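Side-chain contact in putative phosphohistidine phosphatase, SixA (Nakamurella multipartita, PDB 4HBZ), which probably acts as a phosphohistidine phosphatase of the histidine phosphatase superfamily, removing phosphate from phosphorylated histidine: residues L22-H27 with P125-E130. Sequence-based numbering, arbitrary orientation. Where two conformers were deposited one is given.
Sequences LVLMRH and PATGWE
Leu24 meets the peptide group between Thr127 and Gly128 face-on. Its CD1 methyl stands almost directly above the nitrogen, 3.5 Å from Gly128 N and well off the peptide plane, so the touch is van der Waals packing on a flat surface rather than an approach along the N-H. The other face of this peptide turns inward to the helix axis. On the same face as the nitrogen the methyl also covers Gly128 CA, at 3.6 Å, and on the Thr127 side it reaches Thr127 CG2 at 4.0 Å, methyl against methyl. The leucine thus rests on helix backbone at Gly128, which has no side chain, with Leu24 CA and Gly128 CA 7.1 Å apart. Leu24 makes this reach with its outer bond extended: CD1 is anti to CA (chi2 177°), which sends one branch straight out from the strand. Thr127 divides its two branches. With chi1 near -59°, OG1 folds back beside its own backbone N and hydrogen-bonds to Thr123 O one turn earlier, leaving CG2 to face the leucine. The interface is small, 124 Å² in all, made by van der Waals contact and buried, with no hydrogen bond crossing it. Arg26 ends the strand and His27 follows it in the loop, a pair resembling the start of the family's RHG signature. The contact packs helix 123-138 on one face of the central sheet, near the middle of the chain. Strand 20-26 lies between parallel strand 114-119 and antiparallel strand 159-164, and Leu24 also packs on Val117 of the former. Helix 98-106 flanks the same contact, with Val98 and Leu102 against Thr127. Met25 takes the other direction from the strand, onto Thr77 of helix 72-81, which completes the alpha/beta layering.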
ATOM      1  N   LEU A  22      -7.611  -1.021   2.275  1.00 11.01           N
ATOM      2  CA  LEU A  22      -6.245  -0.554   2.300  1.00 11.02           C
ATOM      3  C   LEU A  22      -5.467  -1.063   1.112  1.00 11.17           C
ATOM      4  O   LEU A  22      -5.498  -2.260   0.819  1.00 11.99           O
ATOM      5  CB  LEU A  22      -5.556  -1.059   3.569  1.00 11.72           C
ATOM      6  CG  LEU A  22      -4.103  -0.694   3.746  1.00 11.98           C
ATOM      7  CD1 LEU A  22      -3.927   0.802   3.878  1.00 12.63           C
ATOM      8  CD2 LEU A  22      -3.491  -1.405   4.971  1.00 13.23           C
ATOM      9  N   VAL A  23      -4.812  -0.177   0.379  1.00 10.29           N
ATOM     10  CA  VAL A  23      -4.007  -0.555  -0.776  1.00 10.42           C
ATOM     11  C   VAL A  23      -2.553  -0.222  -0.424  1.00 10.59           C
ATOM     12  O   VAL A  23      -2.240   0.944  -0.102  1.00 10.80           O
ATOM     13  CB  VAL A  23      -4.398   0.195  -2.058  1.00 11.03           C
ATOM     14  CG1 VAL A  23      -3.546  -0.322  -3.213  1.00 11.32           C
ATOM     15  CG2 VAL A  23      -5.875  -0.034  -2.349  1.00 11.71           C
ATOM     16  N   LEU A  24      -1.705  -1.234  -0.430  1.00  9.97           N
ATOM     17  CA  LEU A  24      -0.298  -1.100  -0.152  1.00 10.32           C
ATOM     18  C   LEU A  24       0.488  -1.260  -1.442  1.00  9.75           C
ATOM     19  O   LEU A  24       0.495  -2.355  -1.990  1.00 10.66           O
ATOM     20  CB  LEU A  24       0.158  -2.104   0.889  1.00 10.84           C
ATOM     21  CG  LEU A  24      -0.441  -2.061   2.277  1.00 11.29           C
ATOM     22  CD1 LEU A  24       0.082  -3.171   3.140  1.00 11.85           C
ATOM     23  CD2 LEU A  24      -0.210  -0.664   2.879  1.00 11.84           C
HETATM   24  N   MSE A  25       1.128  -0.199  -1.935  1.00 10.22           N
HETATM   25  CA  MSE A  25       1.793  -0.198  -3.230  1.00 10.15           C
HETATM   26  C   MSE A  25       3.246   0.044  -3.071  1.00 10.56           C
HETATM   27  O   MSE A  25       3.670   1.004  -2.413  1.00 10.48           O
HETATM   28  CB  MSE A  25       1.150   0.883  -4.117  1.00 11.11           C
HETATM   29  CG  MSE A  25       1.751   0.820  -5.512  1.00 10.74           C
HETATM   30 SE   MSE A  25       0.697   1.943  -6.738  0.90 12.78          SE
HETATM   31  CE  MSE A  25       1.618   1.375  -8.414  1.00 15.80           C
ATOM     32  N   ARG A  26       4.026  -0.746  -3.788  1.00 10.42           N
ATOM     33  CA  ARG A  26       5.459  -0.452  -3.971  1.00 10.03           C
ATOM     34  C   ARG A  26       5.614   0.400  -5.235  1.00 10.36           C
ATOM     35  O   ARG A  26       5.013   0.098  -6.278  1.00 11.67           O
ATOM     36  CB  ARG A  26       6.249  -1.766  -4.118  1.00 10.48           C
ATOM     37  CG  ARG A  26       7.729  -1.537  -4.366  1.00 11.32           C
ATOM     38  CD  ARG A  26       8.445  -2.851  -4.566  1.00 12.48           C
ATOM     39  NE  ARG A  26       9.873  -2.645  -4.771  1.00 13.74           N
ATOM     40  CZ  ARG A  26      10.737  -3.642  -4.998  1.00 16.22           C
ATOM     41  NH1 ARG A  26      10.353  -4.883  -5.028  1.00 16.89           N
ATOM     42  NH2 ARG A  26      12.036  -3.359  -5.099  1.00 19.01           N
ATOM     43  N   HIS A  27       6.389   1.467  -5.143  1.00 10.99           N
ATOM     44  CA  HIS A  27       6.626   2.321  -6.302  1.00 11.03           C
ATOM     45  C   HIS A  27       7.072   1.487  -7.507  1.00 10.02           C
ATOM     46  O   HIS A  27       7.700   0.433  -7.378  1.00 11.36           O
ATOM     47  CB  HIS A  27       7.669   3.407  -6.020  1.00 12.13           C
ATOM     48  CG  HIS A  27       9.027   2.880  -5.743  1.00 12.38           C
ATOM     49  ND1 HIS A  27       9.883   2.437  -6.728  1.00 13.38           N
ATOM     50  CD2 HIS A  27       9.669   2.678  -4.558  1.00 13.10           C
ATOM     51  CE1 HIS A  27      10.979   1.980  -6.165  1.00 14.63           C
ATOM     52  NE2 HIS A  27      10.881   2.122  -4.852  1.00 13.63           N
ATOM     53  N   PRO A 125       5.680  -4.813   1.476  1.00 11.97           N
ATOM     54  CA  PRO A 125       5.204  -6.218   1.622  1.00 12.14           C
ATOM     55  C   PRO A 125       5.254  -6.744   3.059  1.00 11.88           C
ATOM     56  O   PRO A 125       4.372  -7.506   3.449  1.00 12.38           O
ATOM     57  CB  PRO A 125       6.074  -7.009   0.677  1.00 13.15           C
ATOM     58  CG  PRO A 125       7.176  -6.111   0.304  1.00 13.15           C
ATOM     59  CD  PRO A 125       6.772  -4.700   0.512  1.00 12.20           C
ATOM     60  N   ALA A 126       6.214  -6.304   3.839  1.00 12.01           N
ATOM     61  CA  ALA A 126       6.288  -6.725   5.244  1.00 11.82           C
ATOM     62  C   ALA A 126       5.064  -6.249   6.000  1.00 11.27           C
ATOM     63  O   ALA A 126       4.587  -6.945   6.927  1.00 11.46           O
ATOM     64  CB  ALA A 126       7.529  -6.172   5.898  1.00 12.80           C
ATOM     65  N   THR A 127       4.600  -5.044   5.707  1.00 11.39           N
ATOM     66  CA  THR A 127       3.440  -4.490   6.329  1.00 11.30           C
ATOM     67  C   THR A 127       2.202  -5.333   6.017  1.00 11.59           C
ATOM     68  O   THR A 127       1.416  -5.651   6.881  1.00 11.43           O
ATOM     69  CB  THR A 127       3.229  -3.020   5.929  1.00 11.69           C
ATOM     70  OG1 THR A 127       4.388  -2.213   6.301  1.00 11.91           O
ATOM     71  CG2 THR A 127       2.031  -2.443   6.578  1.00 12.85           C
ATOM     72  N   GLY A 128       2.046  -5.654   4.746  1.00 11.97           N
ATOM     73  CA  GLY A 128       0.936  -6.498   4.353  1.00 12.49           C
ATOM     74  C   GLY A 128       0.958  -7.830   5.085  1.00 12.39           C
ATOM     75  O   GLY A 128      -0.054  -8.301   5.545  1.00 11.97           O
ATOM     76  N   TRP A 129       2.125  -8.428   5.172  0.50 12.94           N
ATOM     77  CA  TRP A 129       2.258  -9.723   5.779  0.50 14.23           C
ATOM     78  C   TRP A 129       1.901  -9.664   7.265  0.50 13.21           C
ATOM     79  O   TRP A 129       1.164 -10.511   7.763  0.50 13.62           O
ATOM     80  CB  TRP A 129       3.675 -10.233   5.542  0.50 16.00           C
ATOM     81  CG  TRP A 129       3.837 -11.618   5.943  0.50 19.43           C
ATOM     82  CD1 TRP A 129       3.522 -12.727   5.218  0.50 20.38           C
ATOM     83  CD2 TRP A 129       4.338 -12.075   7.200  0.50 21.90           C
ATOM     84  NE1 TRP A 129       3.829 -13.860   5.943  0.50 22.41           N
ATOM     85  CE2 TRP A 129       4.323 -13.481   7.166  0.50 22.59           C
ATOM     86  CE3 TRP A 129       4.804 -11.424   8.359  0.50 23.46           C
ATOM     87  CZ2 TRP A 129       4.767 -14.255   8.233  0.50 23.60           C
ATOM     88  CZ3 TRP A 129       5.244 -12.200   9.424  0.50 24.40           C
ATOM     89  CH2 TRP A 129       5.215 -13.597   9.354  0.50 25.17           C
ATOM     90  N   GLU A 130       2.375  -8.640   7.966  1.00 12.46           N
ATOM     91  CA  GLU A 130       2.042  -8.516   9.377  1.00 13.66           C
ATOM     92  C   GLU A 130       0.566  -8.314   9.620  1.00 12.95           C
ATOM     93  O   GLU A 130      -0.004  -8.871  10.567  1.00 13.65           O
ATOM     94  CB  GLU A 130       2.844  -7.430  10.043  1.00 14.77           C
ATOM     95  CG  GLU A 130       4.299  -7.794  10.186  1.00 17.07           C
ATOM     96  CD  GLU A 130       5.008  -7.090  11.319  1.00 18.65           C
ATOM     97  OE1 GLU A 130       4.430  -6.235  11.998  1.00 19.84           O
ATOM     98  OE2 GLU A 130       6.167  -7.504  11.550  1.00 21.38           O
TER